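Local coordinates for protein RNA-dependent RNA Polymerase (Bombyx mori cytoplasmic polyhedrosis virus, PDB 6TZ0) that catalyses RNA-templated RNA synthesis, making the plus strands of conservative transcription and probably the minus strands of genome replication in this double-stranded RNA virus, at residues R465-L476 with A488-L499; L1071-I1079 with T1172-I1180. One frame throughout, in Å; residues are numbered along the deposited sequence.

Contact 1 of 2, residues R465-L476 with A488-L499; sequences RIFKSLKAPIKL and AISGLDNDRLFL
The guanidinium of Arg496 carries Ile474 on one face, with CG1 of Ile474 3.7 Å above the plane and offset toward its rim, while the carbonyl of Ala472 lies at the edge. There Arg496 NH2 donates to Ala472 O over 3.1 Å, approaching almost head-on to the carbonyl. Arg496 reaches the type I beta turn from Ser469 to Ala472 with its chain extended from CG to NE; Lys334 of Viral structural protein 4, a separate chain, bonds weakly to the same carbonyl. The second guanidinium, that of Arg465, meets Asp495 at its edge in a salt bridge, Arg465 NH2 to Asp495 OD1 2.6 Å. The acid is approached from above its carboxylate plane, and the two planes stand 60° apart. NH1 of Arg465 sits over one face of the Phe498 ring, offset toward the rim, a long and at most weak cation-pi contact; the ring also stacks with Phe579 and meets Trp417 edge-to-face. Arg465 NE and NH1 are held by the carbonyls of Glu459 and Tyr460, which fixes the group's rotation. Between the same two helices, Ile466 CG2 packs on Leu499 CD2 at 3.7 Å. Farther along, Lys475 and Gly491 form an antiparallel hydrogen-bonded pair. The whole is a beta hairpin flanked by helices in the central polymerase domain, its Ala488-Ile489 end near the UTP-binding residues Arg485 and Asp552.

Contact 2 of 2, residues L1071-I1079 with T1172-I1180; sequences LLRLDVASI and TQCRALYNI
Two helices of the C-terminal region, 1074-1080 and 1174-1188, pack here near their N-terminal ends, and the short segments cross at -65° with their axes 9.0 Å apart at closest approach. Ala1176 lies at the closest backbone approach, and its small side chain is consistent with the CA atoms of Val1076 and Ala1176 being 5.5 Å apart. Its CB is touched by three residues of the other segment: Val1076 CG2 at 3.7 Å, Leu1072 CD1 at 3.9 Å and the carboxylate of Asp1075, whose OD2 lies 3.3 Å away. That carboxylate also leans across the start of the second helix, with OD1 beside Gln1173 CB. One turn further on, Ile1079 CD1 reaches Ile1180 CD1 at 3.7 Å, the two side chains sliding past each other in opposite directions, and it meets Leu1177 CD1 at about a right angle. CG1 of Ile1079 stands between the backbone N and the carbonyl carbon (chi1 63°), a setting that carries CD1 in among these methyls. Val1076 CG1 closes the group against Ile1180 CD1 at 3.8 Å. At the more exposed end, Arg1175 extends from CG to NE and brings NH1 to the methyl groups of Leu1071 and Leu1072, 3.5 Å from Leu1071 CD1, both leucines lying at the edge of the guanidinium. No hydrogen bond joins the two segments, which implies that the direct contact rests mainly on van der Waals packing of methyl groups, with the charged groups of Asp1075 and Arg1175 lying against them.

Overall arrangement
The two contacts sample two separate regions of one large polymerase chain. They follow in series: contact 1 closes within the central polymerase domain long before contact 2 opens in the C-terminal region. Their centres are 52 Å apart and their nearest atoms about 36 Å, so neither touches the other, and they share no helix or strand. Contact 1 belongs to a mixed sheet in which strand 474-477 lies between strands 489-491 and 620-624; contact 2 joins two helices brought together across 92 intervening residues. The first lies near UTP-binding residues and meets Viral structural protein 4, whereas the second lies away from the UTP- and magnesium-binding residues, and its two segments are touched by no other protein chain of the assembly.

Contact 1 of 2, residues R465-L476 with A488-L499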
loop_
_atom_site.group_PDB
_atom_site.type_symbol
_atom_site.label_atom_id
_atom_site.label_comp_id
_atom_site.label_asym_id
_atom_site.label_seq_id
_atom_site.Cartn_x
_atom_site.Cartn_y
_atom_site.Cartn_z
ATOM N N ARG A 465 -11.011 21.153 -7.244
ATOM C CA ARG A 465 -11.042 19.760 -6.816
ATOM C C ARG A 465 -9.968 19.456 -5.775
ATOM O O ARG A 465 -10.221 18.737 -4.798
ATOM C CB ARG A 465 -10.892 18.877 -8.053
ATOM C CG ARG A 465 -10.786 17.419 -7.781
ATOM C CD ARG A 465 -10.935 16.611 -9.047
ATOM N NE ARG A 465 -9.923 16.870 -10.066
ATOM C CZ ARG A 465 -8.762 16.231 -10.157
ATOM N NH1 ARG A 465 -7.923 16.527 -11.136
ATOM N NH2 ARG A 465 -8.440 15.296 -9.276
ATOM N N ILE A 466 -8.785 20.049 -5.934
ATOM C CA ILE A 466 -7.673 19.804 -5.021
ATOM C C ILE A 466 -7.955 20.412 -3.649
ATOM O O ILE A 466 -7.737 19.781 -2.604
ATOM C CB ILE A 466 -6.380 20.370 -5.630
ATOM C CG1 ILE A 466 -6.155 19.803 -7.037
ATOM C CG2 ILE A 466 -5.209 20.092 -4.732
ATOM C CD1 ILE A 466 -6.020 18.306 -7.098
ATOM N N PHE A 467 -8.474 21.641 -3.633
ATOM C CA PHE A 467 -8.783 22.279 -2.362
ATOM C C PHE A 467 -9.987 21.632 -1.702
ATOM O O PHE A 467 -10.080 21.617 -0.474
ATOM C CB PHE A 467 -9.034 23.770 -2.554
ATOM C CG PHE A 467 -7.936 24.478 -3.275
ATOM C CD1 PHE A 467 -6.664 24.535 -2.746
ATOM C CD2 PHE A 467 -8.200 25.154 -4.451
ATOM C CE1 PHE A 467 -5.658 25.200 -3.407
ATOM C CE2 PHE A 467 -7.203 25.826 -5.112
ATOM C CZ PHE A 467 -5.932 25.852 -4.588
ATOM N N LYS A 468 -10.909 21.091 -2.497
ATOM C CA LYS A 468 -12.000 20.305 -1.936
ATOM C C LYS A 468 -11.479 19.035 -1.275
ATOM O O LYS A 468 -11.990 18.614 -0.231
ATOM C CB LYS A 468 -13.007 19.973 -3.035
ATOM C CG LYS A 468 -14.231 19.230 -2.565
ATOM C CD LYS A 468 -15.212 19.030 -3.699
ATOM C CE LYS A 468 -14.702 17.989 -4.676
ATOM N NZ LYS A 468 -15.709 17.671 -5.727
ATOM N N SER A 469 -10.446 18.423 -1.855
ATOM C CA SER A 469 -9.854 17.238 -1.241
ATOM C C SER A 469 -9.077 17.546 0.025
ATOM O O SER A 469 -8.962 16.671 0.888
ATOM C CB SER A 469 -8.908 16.553 -2.199
ATOM O OG SER A 469 -7.755 17.343 -2.419
ATOM N N LEU A 470 -8.536 18.757 0.157
ATOM C CA LEU A 470 -7.849 19.121 1.400
ATOM C C LEU A 470 -8.776 19.239 2.609
ATOM O O LEU A 470 -8.282 19.422 3.726
ATOM C CB LEU A 470 -7.096 20.438 1.238
ATOM C CG LEU A 470 -5.848 20.438 0.366
ATOM C CD1 LEU A 470 -5.323 21.844 0.229
ATOM C CD2 LEU A 470 -4.810 19.530 0.970
ATOM N N LYS A 471 -10.091 19.156 2.418
ATOM C CA LYS A 471 -11.064 19.256 3.492
ATOM C C LYS A 471 -11.445 17.896 4.067
ATOM O O LYS A 471 -11.905 17.825 5.209
ATOM C CB LYS A 471 -12.301 19.966 2.945
ATOM C CG LYS A 471 -13.293 20.498 3.943
ATOM C CD LYS A 471 -14.483 21.053 3.184
ATOM C CE LYS A 471 -14.082 22.279 2.380
ATOM N NZ LYS A 471 -15.228 22.910 1.682
ATOM N N ALA A 472 -11.268 16.817 3.305
ATOM C CA ALA A 472 -11.648 15.442 3.592
ATOM C C ALA A 472 -10.598 14.746 4.452
ATOM O O ALA A 472 -9.400 15.005 4.309
ATOM C CB ALA A 472 -11.836 14.667 2.292
ATOM N N PRO A 473 -11.004 13.853 5.351
ATOM C CA PRO A 473 -10.032 13.163 6.201
ATOM C C PRO A 473 -9.409 11.963 5.505
ATOM O O PRO A 473 -9.939 11.422 4.535
ATOM C CB PRO A 473 -10.874 12.718 7.399
ATOM C CG PRO A 473 -12.220 12.517 6.830
ATOM C CD PRO A 473 -12.389 13.563 5.766
ATOM N N ILE A 474 -8.266 11.542 6.036
ATOM C CA ILE A 474 -7.529 10.393 5.526
ATOM C C ILE A 474 -7.937 9.172 6.338
ATOM O O ILE A 474 -7.807 9.160 7.566
ATOM C CB ILE A 474 -6.013 10.625 5.586
ATOM C CG1 ILE A 474 -5.619 11.777 4.663
ATOM C CG2 ILE A 474 -5.268 9.363 5.212
ATOM C CD1 ILE A 474 -4.197 12.228 4.823
ATOM N N LYS A 475 -8.429 8.144 5.656
ATOM C CA LYS A 475 -9.010 6.997 6.331
ATOM C C LYS A 475 -7.927 6.046 6.826
ATOM O O LYS A 475 -6.792 6.051 6.351
ATOM C CB LYS A 475 -9.964 6.258 5.398
ATOM C CG LYS A 475 -11.091 7.123 4.876
ATOM C CD LYS A 475 -11.975 7.623 5.995
ATOM C CE LYS A 475 -12.820 6.501 6.562
ATOM N NZ LYS A 475 -13.753 6.990 7.613
ATOM N N LEU A 476 -8.300 5.221 7.796
ATOM C CA LEU A 476 -7.408 4.249 8.405
ATOM C C LEU A 476 -8.020 2.862 8.267
ATOM O O LEU A 476 -9.214 2.675 8.519
ATOM C CB LEU A 476 -7.169 4.595 9.879
ATOM C CG LEU A 476 -6.081 3.909 10.703
ATOM C CD1 LEU A 476 -5.566 4.890 11.726
ATOM C CD2 LEU A 476 -6.591 2.668 11.418
ATOM N N ALA A 488 -1.515 -0.487 10.967
ATOM C CA ALA A 488 -2.587 0.301 10.363
ATOM C C ALA A 488 -2.106 1.043 9.118
ATOM O O ALA A 488 -1.191 1.867 9.186
ATOM C CB ALA A 488 -3.130 1.299 11.382
ATOM N N ILE A 489 -2.742 0.765 7.980
ATOM C CA ILE A 489 -2.380 1.366 6.701
ATOM C C ILE A 489 -3.441 2.400 6.324
ATOM O O ILE A 489 -4.619 2.254 6.665
ATOM C CB ILE A 489 -2.191 0.278 5.614
ATOM C CG1 ILE A 489 -1.472 0.834 4.392
ATOM C CG2 ILE A 489 -3.487 -0.399 5.208
ATOM C CD1 ILE A 489 -0.069 1.206 4.694
ATOM N N SER A 490 -3.017 3.475 5.669
ATOM C CA SER A 490 -3.921 4.581 5.394
ATOM C C SER A 490 -4.576 4.437 4.030
ATOM O O SER A 490 -4.049 3.791 3.124
ATOM C CB SER A 490 -3.193 5.920 5.451
ATOM O OG SER A 490 -2.296 6.050 4.368
ATOM N N GLY A 491 -5.743 5.055 3.899
ATOM C CA GLY A 491 -6.446 5.101 2.638
ATOM C C GLY A 491 -6.961 6.498 2.383
ATOM O O GLY A 491 -7.498 7.140 3.286
ATOM N N LEU A 492 -6.801 6.982 1.162
ATOM C CA LEU A 492 -7.157 8.345 0.818
ATOM C C LEU A 492 -7.789 8.383 -0.562
ATOM O O LEU A 492 -7.606 7.477 -1.375
ATOM C CB LEU A 492 -5.928 9.257 0.933
ATOM C CG LEU A 492 -4.582 8.701 0.455
ATOM C CD1 LEU A 492 -4.344 8.877 -1.011
ATOM C CD2 LEU A 492 -3.457 9.337 1.242
ATOM N N ASP A 493 -8.556 9.444 -0.811
ATOM C CA ASP A 493 -9.377 9.550 -2.006
ATOM C C ASP A 493 -8.515 9.799 -3.240
ATOM O O ASP A 493 -7.295 9.948 -3.155
ATOM C CB ASP A 493 -10.429 10.642 -1.828
ATOM C CG ASP A 493 -9.830 11.983 -1.447
ATOM O OD1 ASP A 493 -8.615 12.054 -1.178
ATOM O OD2 ASP A 493 -10.581 12.980 -1.420
ATOM N N ASN A 494 -9.166 9.863 -4.407
ATOM C CA ASN A 494 -8.442 9.960 -5.669
ATOM C C ASN A 494 -7.685 11.266 -5.841
ATOM O O ASN A 494 -6.727 11.308 -6.615
ATOM C CB ASN A 494 -9.376 9.794 -6.861
ATOM C CG ASN A 494 -9.729 8.368 -7.119
ATOM O OD1 ASN A 494 -8.979 7.468 -6.767
ATOM N ND2 ASN A 494 -10.808 8.151 -7.842
ATOM N N ASP A 495 -8.059 12.318 -5.129
ATOM C CA ASP A 495 -7.407 13.594 -5.365
ATOM C C ASP A 495 -6.193 13.807 -4.472
ATOM O O ASP A 495 -5.186 14.362 -4.932
ATOM C CB ASP A 495 -8.418 14.712 -5.179
ATOM C CG ASP A 495 -9.600 14.574 -6.099
ATOM O OD1 ASP A 495 -9.419 14.077 -7.230
ATOM O OD2 ASP A 495 -10.720 14.924 -5.675
ATOM N N ARG A 496 -6.247 13.358 -3.215
ATOM C CA ARG A 496 -5.021 13.247 -2.435
ATOM C C ARG A 496 -4.077 12.216 -3.026
ATOM O O ARG A 496 -2.858 12.356 -2.901
ATOM C CB ARG A 496 -5.319 12.882 -0.986
ATOM C CG ARG A 496 -5.891 13.981 -0.147
ATOM C CD ARG A 496 -6.030 13.463 1.265
ATOM N NE ARG A 496 -6.651 14.410 2.182
ATOM C CZ ARG A 496 -5.974 15.300 2.895
ATOM N NH1 ARG A 496 -4.655 15.375 2.787
ATOM N NH2 ARG A 496 -6.617 16.116 3.716
ATOM N N LEU A 497 -4.618 11.179 -3.665
ATOM C CA LEU A 497 -3.770 10.245 -4.393
ATOM C C LEU A 497 -3.190 10.904 -5.633
ATOM O O LEU A 497 -2.084 10.571 -6.065
ATOM C CB LEU A 497 -4.574 9.000 -4.758
ATOM C CG LEU A 497 -3.804 7.802 -5.301
ATOM C CD1 LEU A 497 -2.882 7.264 -4.237
ATOM C CD2 LEU A 497 -4.737 6.725 -5.795
ATOM N N PHE A 498 -3.925 11.850 -6.213
ATOM C CA PHE A 498 -3.462 12.552 -7.399
ATOM C C PHE A 498 -2.364 13.549 -7.071
ATOM O O PHE A 498 -1.501 13.808 -7.913
ATOM C CB PHE A 498 -4.643 13.253 -8.063
ATOM C CG PHE A 498 -4.300 13.948 -9.341
ATOM C CD1 PHE A 498 -4.136 13.230 -10.507
ATOM C CD2 PHE A 498 -4.147 15.324 -9.375
ATOM C CE1 PHE A 498 -3.830 13.861 -11.685
ATOM C CE2 PHE A 498 -3.836 15.962 -10.551
ATOM C CZ PHE A 498 -3.678 15.229 -11.706
ATOM N N LEU A 499 -2.384 14.128 -5.868
ATOM C CA LEU A 499 -1.326 15.062 -5.491
ATOM C C LEU A 499 0.012 14.363 -5.305
ATOM O O LEU A 499 1.067 14.962 -5.535
ATOM C CB LEU A 499 -1.697 15.816 -4.219
ATOM C CG LEU A 499 -2.737 16.912 -4.387
ATOM C CD1 LEU A 499 -3.049 17.523 -3.037
ATOM C CD2 LEU A 499 -2.204 17.953 -5.352
#

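Contact 2 of 2, residues L1071-I1079 with T1172-I1180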
loop_
_atom_site.group_PDB
_atom_site.type_symbol
_atom_site.label_atom_id
_atom_site.label_comp_id
_atom_site.label_asym_id
_atom_site.label_seq_id
_atom_site.Cartn_x
_atom_site.Cartn_y
_atom_site.Cartn_z
ATOM N N LEU A 1071 17.859 -23.300 -24.756
ATOM C CA LEU A 1071 18.237 -24.071 -25.936
ATOM C C LEU A 1071 17.080 -24.141 -26.925
ATOM O O LEU A 1071 17.180 -23.654 -28.058
ATOM C CB LEU A 1071 18.697 -25.470 -25.509
ATOM C CG LEU A 1071 19.501 -26.411 -26.423
ATOM C CD1 LEU A 1071 18.659 -27.183 -27.437
ATOM C CD2 LEU A 1071 20.603 -25.635 -27.126
ATOM N N LEU A 1072 15.968 -24.738 -26.509
ATOM C CA LEU A 1072 14.714 -24.679 -27.245
ATOM C C LEU A 1072 13.733 -23.874 -26.410
ATOM O O LEU A 1072 13.394 -24.273 -25.291
ATOM C CB LEU A 1072 14.164 -26.073 -27.532
ATOM C CG LEU A 1072 14.973 -26.950 -28.484
ATOM C CD1 LEU A 1072 14.353 -28.329 -28.577
ATOM C CD2 LEU A 1072 15.061 -26.302 -29.853
ATOM N N ARG A 1073 13.305 -22.733 -26.935
ATOM C CA ARG A 1073 12.398 -21.850 -26.214
ATOM C C ARG A 1073 11.063 -21.705 -26.923
ATOM O O ARG A 1073 10.016 -21.715 -26.270
ATOM C CB ARG A 1073 13.052 -20.473 -26.017
ATOM C CG ARG A 1073 12.197 -19.472 -25.265
ATOM C CD ARG A 1073 11.916 -19.966 -23.858
ATOM N NE ARG A 1073 13.129 -20.055 -23.048
ATOM C CZ ARG A 1073 13.214 -20.716 -21.899
ATOM N NH1 ARG A 1073 14.356 -20.743 -21.229
ATOM N NH2 ARG A 1073 12.159 -21.358 -21.421
ATOM N N LEU A 1074 11.072 -21.598 -28.249
ATOM C CA LEU A 1074 9.825 -21.443 -28.984
ATOM C C LEU A 1074 9.078 -22.771 -29.065
ATOM O O LEU A 1074 7.862 -22.830 -28.838
ATOM C CB LEU A 1074 10.129 -20.880 -30.374
ATOM C CG LEU A 1074 9.046 -20.252 -31.249
ATOM C CD1 LEU A 1074 9.680 -19.161 -32.089
ATOM C CD2 LEU A 1074 8.391 -21.268 -32.153
ATOM N N ASP A 1075 9.801 -23.857 -29.341
ATOM C CA ASP A 1075 9.157 -25.138 -29.609
ATOM C C ASP A 1075 8.726 -25.827 -28.316
ATOM O O ASP A 1075 7.785 -26.628 -28.312
ATOM C CB ASP A 1075 10.104 -26.025 -30.421
ATOM C CG ASP A 1075 9.418 -27.245 -30.993
ATOM O OD1 ASP A 1075 8.621 -27.092 -31.941
ATOM O OD2 ASP A 1075 9.686 -28.360 -30.510
ATOM N N VAL A 1076 9.408 -25.532 -27.205
ATOM C CA VAL A 1076 8.980 -26.060 -25.911
ATOM C C VAL A 1076 7.741 -25.328 -25.428
ATOM O O VAL A 1076 6.694 -25.934 -25.168
ATOM C CB VAL A 1076 10.109 -25.950 -24.872
ATOM C CG1 VAL A 1076 9.599 -26.367 -23.506
ATOM C CG2 VAL A 1076 11.280 -26.795 -25.260
ATOM N N ALA A 1077 7.842 -24.000 -25.327
ATOM C CA ALA A 1077 6.782 -23.199 -24.731
ATOM C C ALA A 1077 5.570 -23.109 -25.642
ATOM O O ALA A 1077 4.488 -22.726 -25.193
ATOM C CB ALA A 1077 7.302 -21.804 -24.396
ATOM N N SER A 1078 5.729 -23.455 -26.920
ATOM C CA SER A 1078 4.583 -23.528 -27.816
ATOM C C SER A 1078 3.651 -24.661 -27.420
ATOM O O SER A 1078 2.478 -24.440 -27.111
ATOM C CB SER A 1078 5.059 -23.720 -29.247
ATOM O OG SER A 1078 5.644 -24.999 -29.409
ATOM N N ILE A 1079 4.166 -25.891 -27.409
ATOM C CA ILE A 1079 3.309 -27.019 -27.086
ATOM C C ILE A 1079 3.025 -27.078 -25.593
ATOM O O ILE A 1079 2.073 -27.743 -25.174
ATOM C CB ILE A 1079 3.919 -28.326 -27.638
ATOM C CG1 ILE A 1079 5.265 -28.670 -27.000
ATOM C CG2 ILE A 1079 4.091 -28.239 -29.143
ATOM C CD1 ILE A 1079 5.183 -29.745 -25.947
ATOM N N THR A 1172 9.303 -32.530 -36.496
ATOM C CA THR A 1172 10.173 -31.447 -36.054
ATOM C C THR A 1172 9.936 -31.044 -34.607
ATOM O O THR A 1172 10.788 -30.370 -34.020
ATOM C CB THR A 1172 9.992 -30.233 -36.966
ATOM O OG1 THR A 1172 10.913 -29.204 -36.588
ATOM C CG2 THR A 1172 8.573 -29.700 -36.884
ATOM N N GLN A 1173 8.814 -31.447 -34.019
ATOM C CA GLN A 1173 8.482 -31.139 -32.639
ATOM C C GLN A 1173 8.467 -32.383 -31.765
ATOM O O GLN A 1173 7.778 -32.413 -30.744
ATOM C CB GLN A 1173 7.143 -30.411 -32.599
ATOM C CG GLN A 1173 6.053 -31.151 -33.327
ATOM C CD GLN A 1173 4.801 -30.325 -33.454
ATOM O OE1 GLN A 1173 4.719 -29.221 -32.922
ATOM N NE2 GLN A 1173 3.814 -30.852 -34.167
ATOM N N CYS A 1174 9.213 -33.417 -32.157
ATOM C CA CYS A 1174 9.375 -34.593 -31.316
ATOM C C CYS A 1174 10.431 -34.390 -30.246
ATOM O O CYS A 1174 10.297 -34.944 -29.153
ATOM C CB CYS A 1174 9.747 -35.811 -32.157
ATOM S SG CYS A 1174 8.432 -36.453 -33.189
ATOM N N ARG A 1175 11.467 -33.601 -30.537
ATOM C CA ARG A 1175 12.629 -33.522 -29.655
ATOM C C ARG A 1175 12.286 -32.839 -28.339
ATOM O O ARG A 1175 12.536 -33.392 -27.260
ATOM C CB ARG A 1175 13.766 -32.798 -30.375
ATOM C CG ARG A 1175 15.087 -32.756 -29.625
ATOM C CD ARG A 1175 16.180 -32.155 -30.495
ATOM N NE ARG A 1175 17.485 -32.162 -29.841
ATOM C CZ ARG A 1175 17.980 -31.151 -29.131
ATOM N NH1 ARG A 1175 17.289 -30.031 -28.989
ATOM N NH2 ARG A 1175 19.177 -31.258 -28.574
ATOM N N ALA A 1176 11.665 -31.663 -28.412
ATOM C CA ALA A 1176 11.241 -30.940 -27.220
ATOM C C ALA A 1176 10.144 -31.668 -26.459
ATOM O O ALA A 1176 10.121 -31.635 -25.225
ATOM C CB ALA A 1176 10.757 -29.549 -27.613
ATOM N N LEU A 1177 9.255 -32.329 -27.198
ATOM C CA LEU A 1177 8.163 -33.098 -26.615
ATOM C C LEU A 1177 8.681 -34.268 -25.788
ATOM O O LEU A 1177 8.193 -34.517 -24.691
ATOM C CB LEU A 1177 7.238 -33.618 -27.713
ATOM C CG LEU A 1177 6.089 -34.515 -27.256
ATOM C CD1 LEU A 1177 5.070 -33.717 -26.464
ATOM C CD2 LEU A 1177 5.427 -35.183 -28.448
ATOM N N TYR A 1178 9.678 -34.977 -26.307
ATOM C CA TYR A 1178 10.262 -36.096 -25.577
ATOM C C TYR A 1178 11.134 -35.605 -24.428
ATOM O O TYR A 1178 11.240 -36.285 -23.398
ATOM C CB TYR A 1178 11.086 -36.970 -26.520
ATOM C CG TYR A 1178 10.329 -37.624 -27.656
ATOM C CD1 TYR A 1178 8.951 -37.785 -27.617
ATOM C CD2 TYR A 1178 11.001 -38.042 -28.799
ATOM C CE1 TYR A 1178 8.272 -38.363 -28.670
ATOM C CE2 TYR A 1178 10.330 -38.616 -29.855
ATOM C CZ TYR A 1178 8.965 -38.772 -29.784
ATOM O OH TYR A 1178 8.288 -39.352 -30.827
ATOM N N ASN A 1179 11.753 -34.429 -24.583
ATOM C CA ASN A 1179 12.485 -33.819 -23.475
ATOM C C ASN A 1179 11.555 -33.459 -22.328
ATOM O O ASN A 1179 11.911 -33.621 -21.158
ATOM C CB ASN A 1179 13.229 -32.573 -23.948
ATOM C CG ASN A 1179 14.410 -32.896 -24.819
ATOM O OD1 ASN A 1179 15.113 -33.873 -24.587
ATOM N ND2 ASN A 1179 14.653 -32.060 -25.815
ATOM N N ILE A 1180 10.355 -32.975 -22.648
ATOM C CA ILE A 1180 9.358 -32.680 -21.622
ATOM C C ILE A 1180 8.886 -33.959 -20.943
ATOM O O ILE A 1180 8.717 -33.992 -19.715
ATOM C CB ILE A 1180 8.199 -31.875 -22.240
ATOM C CG1 ILE A 1180 8.653 -30.440 -22.496
ATOM C CG2 ILE A 1180 6.943 -31.919 -21.395
ATOM C CD1 ILE A 1180 7.675 -29.624 -23.251
#